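Local coordinates for protein isoaspartyl dipeptidase (Fervidobacterium islandicum, PDB 7CDH) that probably hydrolyses isoaspartyl (beta-aspartyl) dipeptides as a zinc-dependent M38 metallopeptidase of the amidohydrolase family, a role linked to protein repair, at residues L53-I58 / I330-P335; F194-G199 / T223-S228; D353-D358 / V365-K370. One frame throughout, in Å; residues are numbered along the deposited sequence.

Contact 1 of 3, residues L53-I58 / I330-P335; sequences LLPGLI and ISTTNP
With chi1 at -57°, Ile-58 turns CG2 anti to its backbone N and CG1 anti to the carbonyl carbon, and the two branches reach the other segment at separate places. CG2 lies against Pro-335 CB at 3.7 Å, while CD1, at the end of the extended branch, comes to 3.6 Å from Thr-332 O. This is buried packing in the TIM-barrel fold of the amidohydrolase family: strand 51-59, just ahead of the zinc ligands His-61 and His-63, meets the turn that opens helix 333-339. The backbones are joined by Ile-58 N and Ser-331 O, 2.9 Å apart, the donor lying in the carbonyl plane. Proline suits position 335, in the first helical turn, where a backbone N-H would have no helical acceptor to seek. Thr-332 divides its two branches: OG1 turns back to hydrogen-bond Leu-328 O, leaving CG2, 4.0 Å from Pro-55 CB, to meet a side chain that its own crosses at about a right angle. Ser-331 is small enough for its CB to rest against Leu-57 CD2, and its hydroxyl shares a water with the backbone of Ile-58. That water accepts from Ser-331 OG at 2.8 Å and donates to Ile-58 O at 2.6 Å.

Contact 2 of 3, residues F194-G199 / T223-S228; sequences FHVGSG and THMSRS. With ZN (zinc ion), chain K.
His-195 and His-224 meet at a shared zinc ion, and around it the contact is closely packed. His-195 ND1 binds the metal at 2.1 Å and His-224 NE2 at 2.3 Å, with Glu-156 as the protein ligand from outside the two segments; the imidazole planes are inclined at 66°. Second-shell bonds fix both rings: His-195 NE2 pairs with Asp-161 and His-224 ND1 with Thr-248. Thr-223 adds a methyl, CG2, 3.6 Å above one face of the His-224 ring and offset toward its rim, while its OG1 pairs with Asp-246. Next to the histidines, Thr-223 N donates to Phe-194 O at 2.9 Å.

The other end is looser and faces solvent. Arg-227 is long enough to reach back from the type I turn of His-224 to Arg-227, and its bend at chi3 (-59°) brings NE to Val-196 O at 3.0 Å; NH1 adds only a weak bond to the same oxygen. Its CD rests on the CB of exposed Ser-198. On the inner side Val-196 CG2 touches Met-225 SD, and both side chains also pack on Leu-231 of helix 229-240, while strand 151-159 flanks strand 191-196 and strand 245-248 lies against Met-225.

Contact 3 of 3, residues D353-D358 / V365-K370; sequences DFILVD and VSVISK
Asp-353 reaches across to Lys-370 just before its strand begins. Its CG, anti to the carbonyl carbon at chi1 -52°, carries OD1 to within 2.9 Å of Lys-370 N in a nearly straight bond, and OD2 forms a salt bridge with Lys-343. With an alanine here the carboxylate is gone, which would probably leave Lys-370 N without its acceptor and Lys-343 without its countercharge. Phe-354 then forms a hydrogen-bonded pair with Ile-368: Phe-354 N donates to Ile-368 O at 2.9 Å, and Ile-368 N to Phe-354 O at 2.8 Å. Their apolar side chains cross on the same face, CD2 of the ring 4.0 Å from Ile-368 CG2, and the ring also meets Phe-23 edge-to-face.

Ile-355 sits opposite Val-367 in a non-hydrogen-bonded pair. The two beta-branched residues, well suited to extended backbone, lie side by side on the opposite face. These strands form an antiparallel hairpin, its axes at 171°, in the smaller beta-rich part that accompanies the amidohydrolase barrel.

At Leu-356 the register slips in a classic beta bulge. Leu-356 O accepts from both Val-365 N, at 2.9 Å, and Ser-366 N, at 3.3 Å, while Leu-356 N donates to Ser-366 O. Serine is small enough for Leu-356 CD1 to lie 3.5 Å from Ser-366 CB, and its OG donates to Val-365 O and also bonds Tyr-46 OH and the backbone N of Asp-377. Finally Asp-358 CB makes a loose contact with Val-365 CG1; its short carboxylate suits the strand's end, where OD1 accepts from Gln-360 N and Ser-361 N.

How the contacts relate
Contacts 1 and 3 are neighbours, their centres 11 Å apart, and they join directly: strands 51-59 and 354-358 run antiparallel, with Leu-54 N 2.8 Å from Ile-355 O and Gly-56 N 2.9 Å from Asp-353 O. Contact 2 lies about 23 Å from contact 1 and 31 Å from contact 3, centre to centre, the latter on the opposite side of the chain's centre. All three nevertheless reach one curled sheet, through strands 51-59, 191-196 and 354-358. Along the chain, contact 2 is nested within the loop that contact 1 closes, and contact 3 follows. Strand 51-59 thus links the beta-rich end at contact 3 to the barrel that holds the zinc site of contact 2.

Contact 1 of 3, residues L53-I58 / I330-P335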
ATOM      1  N   LEU A  53     -35.372   7.643  43.365  1.00 41.65           N
ATOM      2  CA  LEU A  53     -34.401   6.755  42.690  1.00 43.10           C
ATOM      3  C   LEU A  53     -34.814   6.590  41.218  1.00 41.90           C
ATOM      4  O   LEU A  53     -35.907   6.047  40.965  1.00 38.77           O
ATOM      5  CB  LEU A  53     -34.348   5.400  43.403  1.00 43.36           C
ATOM      6  CG  LEU A  53     -33.338   4.412  42.814  1.00 45.99           C
ATOM      7  CD1 LEU A  53     -31.914   4.823  43.156  1.00 48.52           C
ATOM      8  CD2 LEU A  53     -33.593   2.993  43.275  1.00 43.17           C
ATOM      9  N   LEU A  54     -33.937   7.023  40.303  1.00 38.32           N
ATOM     10  CA  LEU A  54     -34.126   7.013  38.830  1.00 39.40           C
ATOM     11  C   LEU A  54     -33.085   6.072  38.206  1.00 39.48           C
ATOM     12  O   LEU A  54     -32.060   5.738  38.800  1.00 38.03           O
ATOM     13  CB  LEU A  54     -33.967   8.444  38.297  1.00 39.24           C
ATOM     14  CG  LEU A  54     -35.158   9.405  38.420  1.00 45.07           C
ATOM     15  CD1 LEU A  54     -35.888   9.295  39.743  1.00 46.12           C
ATOM     16  CD2 LEU A  54     -34.717  10.845  38.210  1.00 41.26           C
ATOM     17  N   PRO A  55     -33.284   5.611  36.954  1.00 37.98           N
ATOM     18  CA  PRO A  55     -32.224   4.912  36.244  1.00 37.05           C
ATOM     19  C   PRO A  55     -31.170   5.964  35.865  1.00 37.00           C
ATOM     20  O   PRO A  55     -31.551   7.084  35.606  1.00 30.38           O
ATOM     21  CB  PRO A  55     -32.912   4.343  35.004  1.00 39.59           C
ATOM     22  CG  PRO A  55     -34.406   4.594  35.227  1.00 36.50           C
ATOM     23  CD  PRO A  55     -34.475   5.805  36.117  1.00 36.36           C
ATOM     24  N   GLY A  56     -29.881   5.598  35.855  1.00 36.37           N
ATOM     25  CA  GLY A  56     -28.823   6.515  35.402  1.00 31.41           C
ATOM     26  C   GLY A  56     -29.122   6.984  33.988  1.00 27.81           C
ATOM     27  O   GLY A  56     -29.601   6.171  33.181  1.00 23.12           O
ATOM     28  N   LEU A  57     -28.907   8.261  33.716  1.00 26.49           N
ATOM     29  CA  LEU A  57     -29.148   8.867  32.398  1.00 29.13           C
ATOM     30  C   LEU A  57     -28.068   8.402  31.405  1.00 33.59           C
ATOM     31  O   LEU A  57     -26.876   8.219  31.788  1.00 30.87           O
ATOM     32  CB  LEU A  57     -29.078  10.382  32.572  1.00 33.34           C
ATOM     33  CG  LEU A  57     -30.013  10.987  33.608  1.00 34.25           C
ATOM     34  CD1 LEU A  57     -29.877  12.509  33.627  1.00 36.67           C
ATOM     35  CD2 LEU A  57     -31.438  10.604  33.288  1.00 37.08           C
ATOM     36  N   ILE A  58     -28.498   8.187  30.172  1.00 34.19           N
ATOM     37  CA  ILE A  58     -27.679   7.733  29.017  1.00 34.89           C
ATOM     38  C   ILE A  58     -27.662   8.892  28.019  1.00 36.45           C
ATOM     39  O   ILE A  58     -28.752   9.289  27.591  1.00 38.55           O
ATOM     40  CB  ILE A  58     -28.310   6.473  28.414  1.00 34.45           C
ATOM     41  CG1 ILE A  58     -28.457   5.367  29.462  1.00 35.52           C
ATOM     42  CG2 ILE A  58     -27.540   6.022  27.193  1.00 32.32           C
ATOM     43  CD1 ILE A  58     -29.350   4.217  29.008  1.00 36.53           C
ATOM     44  N   ILE A 330     -36.643   9.471  27.374  1.00 32.44           N
ATOM     45  CA  ILE A 330     -35.776  10.120  26.349  1.00 36.21           C
ATOM     46  C   ILE A 330     -34.279   9.943  26.672  1.00 33.31           C
ATOM     47  O   ILE A 330     -33.439  10.175  25.778  1.00 34.15           O
ATOM     48  CB  ILE A 330     -36.126  11.606  26.198  1.00 34.01           C
ATOM     49  CG1 ILE A 330     -35.861  12.394  27.473  1.00 34.12           C
ATOM     50  CG2 ILE A 330     -37.538  11.776  25.684  1.00 34.82           C
ATOM     51  CD1 ILE A 330     -36.342  13.828  27.371  1.00 37.44           C
ATOM     52  N   SER A 331     -33.977   9.606  27.914  1.00 28.34           N
ATOM     53  CA  SER A 331     -32.616   9.511  28.479  1.00 28.69           C
ATOM     54  C   SER A 331     -32.425   8.174  29.178  1.00 27.51           C
ATOM     55  O   SER A 331     -31.350   7.977  29.696  1.00 34.35           O
ATOM     56  CB  SER A 331     -32.327  10.652  29.410  1.00 27.84           C
ATOM     57  OG  SER A 331     -32.371  11.863  28.683  1.00 28.13           O
ATOM     58  N   THR A 332     -33.374   7.254  29.117  1.00 26.83           N
ATOM     59  CA  THR A 332     -33.202   5.935  29.751  1.00 30.08           C
ATOM     60  C   THR A 332     -33.691   4.872  28.768  1.00 32.59           C
ATOM     61  O   THR A 332     -32.881   4.249  28.104  1.00 38.52           O
ATOM     62  CB  THR A 332     -33.846   5.926  31.155  1.00 32.92           C
ATOM     63  OG1 THR A 332     -35.279   6.029  31.132  1.00 32.07           O
ATOM     64  CG2 THR A 332     -33.305   7.028  32.042  1.00 29.41           C
ATOM     65  N   THR A 333     -34.989   4.667  28.669  1.00 37.18           N
ATOM     66  CA  THR A 333     -35.556   3.539  27.888  1.00 34.75           C
ATOM     67  C   THR A 333     -35.156   3.704  26.423  1.00 31.74           C
ATOM     68  O   THR A 333     -34.793   2.701  25.847  1.00 31.70           O
ATOM     69  CB  THR A 333     -37.082   3.492  28.064  1.00 32.92           C
ATOM     70  OG1 THR A 333     -37.218   3.433  29.479  1.00 36.79           O
ATOM     71  CG2 THR A 333     -37.737   2.317  27.373  1.00 30.05           C
ATOM     72  N   ASN A 334     -35.308   4.901  25.838  1.00 27.89           N
ATOM     73  CA  ASN A 334     -35.207   5.065  24.365  1.00 33.07           C
ATOM     74  C   ASN A 334     -33.750   4.861  23.911  1.00 35.37           C
ATOM     75  O   ASN A 334     -33.507   4.090  22.976  1.00 34.05           O
ATOM     76  CB  ASN A 334     -35.865   6.361  23.876  1.00 33.62           C
ATOM     77  CG  ASN A 334     -37.361   6.396  24.115  1.00 35.37           C
ATOM     78  OD1 ASN A 334     -37.976   5.362  24.371  1.00 34.20           O
ATOM     79  ND2 ASN A 334     -37.958   7.576  24.038  1.00 34.84           N
ATOM     80  N   PRO A 335     -32.729   5.509  24.525  1.00 34.65           N
ATOM     81  CA  PRO A 335     -31.333   5.260  24.157  1.00 35.47           C
ATOM     82  C   PRO A 335     -30.933   3.801  24.383  1.00 32.54           C
ATOM     83  O   PRO A 335     -30.339   3.227  23.503  1.00 29.49           O
ATOM     84  CB  PRO A 335     -30.522   6.160  25.088  1.00 38.51           C
ATOM     85  CG  PRO A 335     -31.501   7.235  25.510  1.00 36.98           C
ATOM     86  CD  PRO A 335     -32.843   6.542  25.557  1.00 34.81           C
TER
HETATM   87  O   HOH W   1     -30.124  11.447  27.055  1.00 29.53           O

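Contact 2 of 3, residues F194-G199 / T223-S228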
ATOM      1  N   PHE A 194     -26.507  10.142  12.050  1.00 35.80           N
ATOM      2  CA  PHE A 194     -26.430  11.212  11.028  1.00 32.49           C
ATOM      3  C   PHE A 194     -26.445  12.543  11.761  1.00 34.32           C
ATOM      4  O   PHE A 194     -27.410  12.791  12.496  1.00 33.61           O
ATOM      5  CB  PHE A 194     -27.598  11.142  10.049  1.00 31.16           C
ATOM      6  CG  PHE A 194     -27.571   9.911   9.196  1.00 29.71           C
ATOM      7  CD1 PHE A 194     -26.714   9.818   8.118  1.00 28.34           C
ATOM      8  CD2 PHE A 194     -28.359   8.824   9.504  1.00 29.94           C
ATOM      9  CE1 PHE A 194     -26.673   8.669   7.346  1.00 29.62           C
ATOM     10  CE2 PHE A 194     -28.309   7.669   8.735  1.00 29.39           C
ATOM     11  CZ  PHE A 194     -27.469   7.600   7.656  1.00 29.68           C
ATOM     12  N   HIS A 195     -25.385  13.335  11.599  1.00 33.35           N
ATOM     13  CA  HIS A 195     -25.450  14.785  11.851  1.00 31.71           C
ATOM     14  C   HIS A 195     -26.295  15.410  10.747  1.00 33.77           C
ATOM     15  O   HIS A 195     -25.878  15.372   9.576  1.00 35.78           O
ATOM     16  CB  HIS A 195     -24.067  15.405  11.914  1.00 32.66           C
ATOM     17  CG  HIS A 195     -24.104  16.888  11.866  1.00 30.69           C
ATOM     18  ND1 HIS A 195     -24.034  17.649  13.010  1.00 28.22           N
ATOM     19  CD2 HIS A 195     -24.268  17.738  10.824  1.00 31.05           C
ATOM     20  CE1 HIS A 195     -24.116  18.926  12.661  1.00 33.24           C
ATOM     21  NE2 HIS A 195     -24.253  19.018  11.317  1.00 28.82           N
ATOM     22  N   VAL A 196     -27.448  15.966  11.100  1.00 31.30           N
ATOM     23  CA  VAL A 196     -28.297  16.629  10.081  1.00 31.74           C
ATOM     24  C   VAL A 196     -28.155  18.134  10.227  1.00 30.48           C
ATOM     25  O   VAL A 196     -28.498  18.668  11.283  1.00 34.09           O
ATOM     26  CB  VAL A 196     -29.769  16.213  10.162  1.00 33.66           C
ATOM     27  CG1 VAL A 196     -30.533  16.841   9.008  1.00 33.37           C
ATOM     28  CG2 VAL A 196     -29.927  14.703  10.166  1.00 34.80           C
ATOM     29  N   GLY A 197     -27.666  18.782   9.181  1.00 30.35           N
ATOM     30  CA  GLY A 197     -27.507  20.235   9.160  1.00 32.18           C
ATOM     31  C   GLY A 197     -28.811  20.892   8.768  1.00 35.87           C
ATOM     32  O   GLY A 197     -29.851  20.253   8.884  1.00 39.51           O
ATOM     33  N   SER A 198     -28.748  22.129   8.299  1.00 37.81           N
ATOM     34  CA  SER A 198     -29.939  22.964   8.053  1.00 39.76           C
ATOM     35  C   SER A 198     -30.238  22.984   6.555  1.00 41.41           C
ATOM     36  O   SER A 198     -31.126  23.725   6.157  1.00 43.36           O
ATOM     37  CB  SER A 198     -29.699  24.322   8.604  1.00 40.35           C
ATOM     38  OG  SER A 198     -28.450  24.792   8.137  1.00 41.86           O
ATOM     39  N   GLY A 199     -29.524  22.181   5.759  1.00 39.50           N
ATOM     40  CA  GLY A 199     -29.753  22.098   4.310  1.00 39.24           C
ATOM     41  C   GLY A 199     -31.163  21.632   3.972  1.00 39.36           C
ATOM     42  O   GLY A 199     -31.752  20.841   4.738  1.00 36.66           O
ATOM     43  N   THR A 223     -29.618  13.021  14.338  1.00 32.85           N
ATOM     44  CA  THR A 223     -29.621  13.956  15.495  1.00 34.16           C
ATOM     45  C   THR A 223     -29.836  15.388  14.979  1.00 31.67           C
ATOM     46  O   THR A 223     -29.952  15.558  13.755  1.00 29.57           O
ATOM     47  CB  THR A 223     -28.375  13.754  16.376  1.00 36.26           C
ATOM     48  OG1 THR A 223     -28.514  14.587  17.534  1.00 37.38           O
ATOM     49  CG2 THR A 223     -27.077  14.067  15.665  1.00 36.51           C
ATOM     50  N   HIS A 224     -29.894  16.370  15.888  1.00 30.76           N
ATOM     51  CA  HIS A 224     -30.216  17.794  15.601  1.00 36.98           C
ATOM     52  C   HIS A 224     -31.599  17.892  14.969  1.00 34.08           C
ATOM     53  O   HIS A 224     -31.827  18.770  14.191  1.00 35.45           O
ATOM     54  CB  HIS A 224     -29.156  18.453  14.705  1.00 40.51           C
ATOM     55  CG  HIS A 224     -27.797  18.173  15.228  1.00 44.88           C
ATOM     56  ND1 HIS A 224     -27.484  18.390  16.551  1.00 44.72           N
ATOM     57  CD2 HIS A 224     -26.722  17.602  14.658  1.00 43.88           C
ATOM     58  CE1 HIS A 224     -26.265  17.970  16.782  1.00 41.24           C
ATOM     59  NE2 HIS A 224     -25.780  17.492  15.639  1.00 49.70           N
ATOM     60  N   MET A 225     -32.481  16.982  15.306  1.00 38.33           N
ATOM     61  CA  MET A 225     -33.812  16.878  14.669  1.00 38.57           C
ATOM     62  C   MET A 225     -34.811  17.889  15.261  1.00 35.70           C
ATOM     63  O   MET A 225     -35.861  17.988  14.684  1.00 37.13           O
ATOM     64  CB  MET A 225     -34.305  15.442  14.794  1.00 34.04           C
ATOM     65  CG  MET A 225     -33.490  14.539  13.889  1.00 35.91           C
ATOM     66  SD  MET A 225     -33.515  15.042  12.148  1.00 34.80           S
ATOM     67  CE  MET A 225     -35.227  14.708  11.737  1.00 39.92           C
ATOM     68  N   SER A 226     -34.438  18.703  16.255  1.00 35.29           N
ATOM     69  CA  SER A 226     -35.219  19.896  16.683  1.00 39.02           C
ATOM     70  C   SER A 226     -34.600  21.189  16.141  1.00 39.00           C
ATOM     71  O   SER A 226     -35.022  22.232  16.542  1.00 41.40           O
ATOM     72  CB  SER A 226     -35.408  19.953  18.187  1.00 38.70           C
ATOM     73  OG  SER A 226     -34.178  20.063  18.891  1.00 38.58           O
ATOM     74  N   ARG A 227     -33.655  21.126  15.215  1.00 45.59           N
ATOM     75  CA  ARG A 227     -32.968  22.322  14.655  1.00 42.78           C
ATOM     76  C   ARG A 227     -34.021  23.295  14.094  1.00 42.14           C
ATOM     77  O   ARG A 227     -33.841  24.502  14.211  1.00 42.60           O
ATOM     78  CB  ARG A 227     -31.943  21.814  13.638  1.00 48.16           C
ATOM     79  CG  ARG A 227     -31.319  22.865  12.736  1.00 55.24           C
ATOM     80  CD  ARG A 227     -30.538  22.242  11.583  1.00 55.51           C
ATOM     81  NE  ARG A 227     -29.466  21.370  12.025  1.00 53.79           N
ATOM     82  CZ  ARG A 227     -28.325  21.791  12.572  1.00 52.18           C
ATOM     83  NH1 ARG A 227     -27.406  20.916  12.964  1.00 51.79           N
ATOM     84  NH2 ARG A 227     -28.118  23.081  12.756  1.00 44.36           N
ATOM     85  N   SER A 228     -35.104  22.794  13.512  1.00 42.82           N
ATOM     86  CA  SER A 228     -36.226  23.616  12.992  1.00 41.83           C
ATOM     87  C   SER A 228     -37.544  22.841  13.103  1.00 45.74           C
ATOM     88  O   SER A 228     -37.499  21.575  13.116  1.00 44.16           O
ATOM     89  CB  SER A 228     -35.964  24.030  11.575  1.00 39.55           C
ATOM     90  OG  SER A 228     -36.320  23.003  10.664  1.00 42.53           O
TER
HETATM   91 ZN    ZN K 410     -23.562  17.160  15.013  1.00 50.84          ZN

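Contact 3 of 3, residues D353-D358 / V365-K370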
ATOM      1  N   ASP A 353     -27.122   1.043  37.639  1.00 38.01           N
ATOM      2  CA  ASP A 353     -26.853   2.464  37.318  1.00 37.62           C
ATOM      3  C   ASP A 353     -28.093   3.272  37.687  1.00 37.52           C
ATOM      4  O   ASP A 353     -29.153   3.034  37.039  1.00 36.67           O
ATOM      5  CB  ASP A 353     -26.530   2.665  35.836  1.00 41.16           C
ATOM      6  CG  ASP A 353     -25.438   1.775  35.261  1.00 40.76           C
ATOM      7  OD1 ASP A 353     -24.650   1.196  36.053  1.00 36.27           O
ATOM      8  OD2 ASP A 353     -25.372   1.702  33.998  1.00 43.94           O
ATOM      9  N   PHE A 354     -27.958   4.194  38.650  1.00 36.17           N
ATOM     10  CA  PHE A 354     -29.069   4.956  39.286  1.00 35.23           C
ATOM     11  C   PHE A 354     -28.655   6.391  39.594  1.00 34.90           C
ATOM     12  O   PHE A 354     -27.469   6.638  39.801  1.00 37.89           O
ATOM     13  CB  PHE A 354     -29.427   4.405  40.667  1.00 35.47           C
ATOM     14  CG  PHE A 354     -29.528   2.907  40.789  1.00 32.04           C
ATOM     15  CD1 PHE A 354     -30.341   2.175  39.942  1.00 29.25           C
ATOM     16  CD2 PHE A 354     -28.854   2.239  41.796  1.00 32.82           C
ATOM     17  CE1 PHE A 354     -30.413   0.797  40.046  1.00 28.75           C
ATOM     18  CE2 PHE A 354     -28.958   0.862  41.922  1.00 32.26           C
ATOM     19  CZ  PHE A 354     -29.740   0.148  41.048  1.00 29.24           C
ATOM     20  N   ILE A 355     -29.612   7.315  39.617  1.00 35.36           N
ATOM     21  CA  ILE A 355     -29.409   8.643  40.257  1.00 38.60           C
ATOM     22  C   ILE A 355     -30.455   8.802  41.366  1.00 40.95           C
ATOM     23  O   ILE A 355     -31.559   8.228  41.302  1.00 39.52           O
ATOM     24  CB  ILE A 355     -29.434   9.809  39.247  1.00 38.77           C
ATOM     25  CG1 ILE A 355     -30.770   9.922  38.521  1.00 41.68           C
ATOM     26  CG2 ILE A 355     -28.277   9.702  38.272  1.00 39.85           C
ATOM     27  CD1 ILE A 355     -30.960  11.212  37.725  1.00 40.87           C
ATOM     28  N   LEU A 356     -30.078   9.533  42.388  1.00 40.67           N
ATOM     29  CA  LEU A 356     -30.969   9.885  43.504  1.00 38.53           C
ATOM     30  C   LEU A 356     -31.190  11.384  43.420  1.00 37.04           C
ATOM     31  O   LEU A 356     -30.220  12.139  43.406  1.00 40.24           O
ATOM     32  CB  LEU A 356     -30.300   9.448  44.800  1.00 39.14           C
ATOM     33  CG  LEU A 356     -30.346   7.946  45.054  1.00 42.26           C
ATOM     34  CD1 LEU A 356     -29.300   7.542  46.069  1.00 44.42           C
ATOM     35  CD2 LEU A 356     -31.737   7.531  45.534  1.00 47.51           C
ATOM     36  N   VAL A 357     -32.440  11.775  43.279  1.00 39.61           N
ATOM     37  CA  VAL A 357     -32.845  13.192  43.120  1.00 39.39           C
ATOM     38  C   VAL A 357     -33.619  13.616  44.368  1.00 41.69           C
ATOM     39  O   VAL A 357     -34.294  12.792  44.993  1.00 43.23           O
ATOM     40  CB  VAL A 357     -33.638  13.267  41.818  1.00 42.75           C
ATOM     41  CG1 VAL A 357     -34.358  14.582  41.651  1.00 46.21           C
ATOM     42  CG2 VAL A 357     -32.702  12.991  40.656  1.00 45.70           C
ATOM     43  N   ASP A 358     -33.452  14.852  44.791  1.00 52.12           N
ATOM     44  CA  ASP A 358     -34.246  15.434  45.899  1.00 50.31           C
ATOM     45  C   ASP A 358     -35.683  15.669  45.392  1.00 50.00           C
ATOM     46  O   ASP A 358     -35.836  16.298  44.331  1.00 51.86           O
ATOM     47  CB  ASP A 358     -33.556  16.705  46.373  1.00 53.37           C
ATOM     48  CG  ASP A 358     -34.216  17.270  47.603  1.00 56.76           C
ATOM     49  OD1 ASP A 358     -35.306  17.901  47.440  1.00 51.85           O
ATOM     50  OD2 ASP A 358     -33.655  17.027  48.700  1.00 60.61           O
ATOM     51  N   VAL A 365     -28.365  14.287  43.890  1.00 36.75           N
ATOM     52  CA  VAL A 365     -27.591  14.255  45.163  1.00 40.64           C
ATOM     53  C   VAL A 365     -26.783  12.967  45.227  1.00 38.41           C
ATOM     54  O   VAL A 365     -25.817  12.934  45.983  1.00 44.36           O
ATOM     55  CB  VAL A 365     -28.495  14.440  46.408  1.00 44.73           C
ATOM     56  CG1 VAL A 365     -29.218  15.787  46.385  1.00 43.79           C
ATOM     57  CG2 VAL A 365     -29.499  13.311  46.564  1.00 46.76           C
ATOM     58  N   SER A 366     -27.183  11.908  44.544  1.00 35.79           N
ATOM     59  CA  SER A 366     -26.314  10.714  44.513  1.00 37.65           C
ATOM     60  C   SER A 366     -26.358  10.048  43.140  1.00 36.70           C
ATOM     61  O   SER A 366     -27.375  10.179  42.423  1.00 39.94           O
ATOM     62  CB  SER A 366     -26.633   9.804  45.665  1.00 38.32           C
ATOM     63  OG  SER A 366     -26.378  10.494  46.878  1.00 38.38           O
ATOM     64  N   VAL A 367     -25.234   9.449  42.757  1.00 35.37           N
ATOM     65  CA  VAL A 367     -25.039   8.850  41.412  1.00 34.74           C
ATOM     66  C   VAL A 367     -24.327   7.525  41.587  1.00 32.29           C
ATOM     67  O   VAL A 367     -23.282   7.517  42.217  1.00 32.38           O
ATOM     68  CB  VAL A 367     -24.259   9.760  40.464  1.00 33.98           C
ATOM     69  CG1 VAL A 367     -24.146   9.109  39.098  1.00 39.09           C
ATOM     70  CG2 VAL A 367     -24.923  11.107  40.346  1.00 33.74           C
ATOM     71  N   ILE A 368     -24.927   6.470  41.055  1.00 31.17           N
ATOM     72  CA  ILE A 368     -24.439   5.077  41.209  1.00 34.48           C
ATOM     73  C   ILE A 368     -24.263   4.479  39.808  1.00 37.61           C
ATOM     74  O   ILE A 368     -25.153   4.676  38.958  1.00 37.01           O
ATOM     75  CB  ILE A 368     -25.407   4.293  42.104  1.00 33.08           C
ATOM     76  CG1 ILE A 368     -25.571   5.002  43.450  1.00 38.42           C
ATOM     77  CG2 ILE A 368     -24.954   2.861  42.293  1.00 30.10           C
ATOM     78  CD1 ILE A 368     -26.459   4.260  44.410  1.00 45.82           C
ATOM     79  N   SER A 369     -23.101   3.859  39.565  1.00 39.57           N
ATOM     80  CA  SER A 369     -22.736   3.210  38.281  1.00 39.39           C
ATOM     81  C   SER A 369     -22.079   1.879  38.604  1.00 38.40           C
ATOM     82  O   SER A 369     -21.146   1.879  39.402  1.00 37.57           O
ATOM     83  CB  SER A 369     -21.846   4.078  37.448  1.00 38.39           C
ATOM     84  OG  SER A 369     -21.635   3.482  36.175  1.00 44.28           O
ATOM     85  N   LYS A 370     -22.613   0.795  38.054  1.00 37.87           N
ATOM     86  CA  LYS A 370     -22.106  -0.561  38.317  1.00 43.36           C
ATOM     87  C   LYS A 370     -22.103  -0.763  39.831  1.00 44.21           C
ATOM     88  O   LYS A 370     -21.267  -1.543  40.340  1.00 45.67           O
ATOM     89  CB  LYS A 370     -20.707  -0.723  37.713  1.00 50.13           C
ATOM     90  CG  LYS A 370     -20.582  -0.279  36.260  1.00 57.29           C
ATOM     91  CD  LYS A 370     -19.178  -0.335  35.685  1.00 56.72           C
ATOM     92  CE  LYS A 370     -18.544   1.034  35.515  1.00 59.39           C
ATOM     93  NZ  LYS A 370     -17.490   1.033  34.476  1.00 56.82           N
TER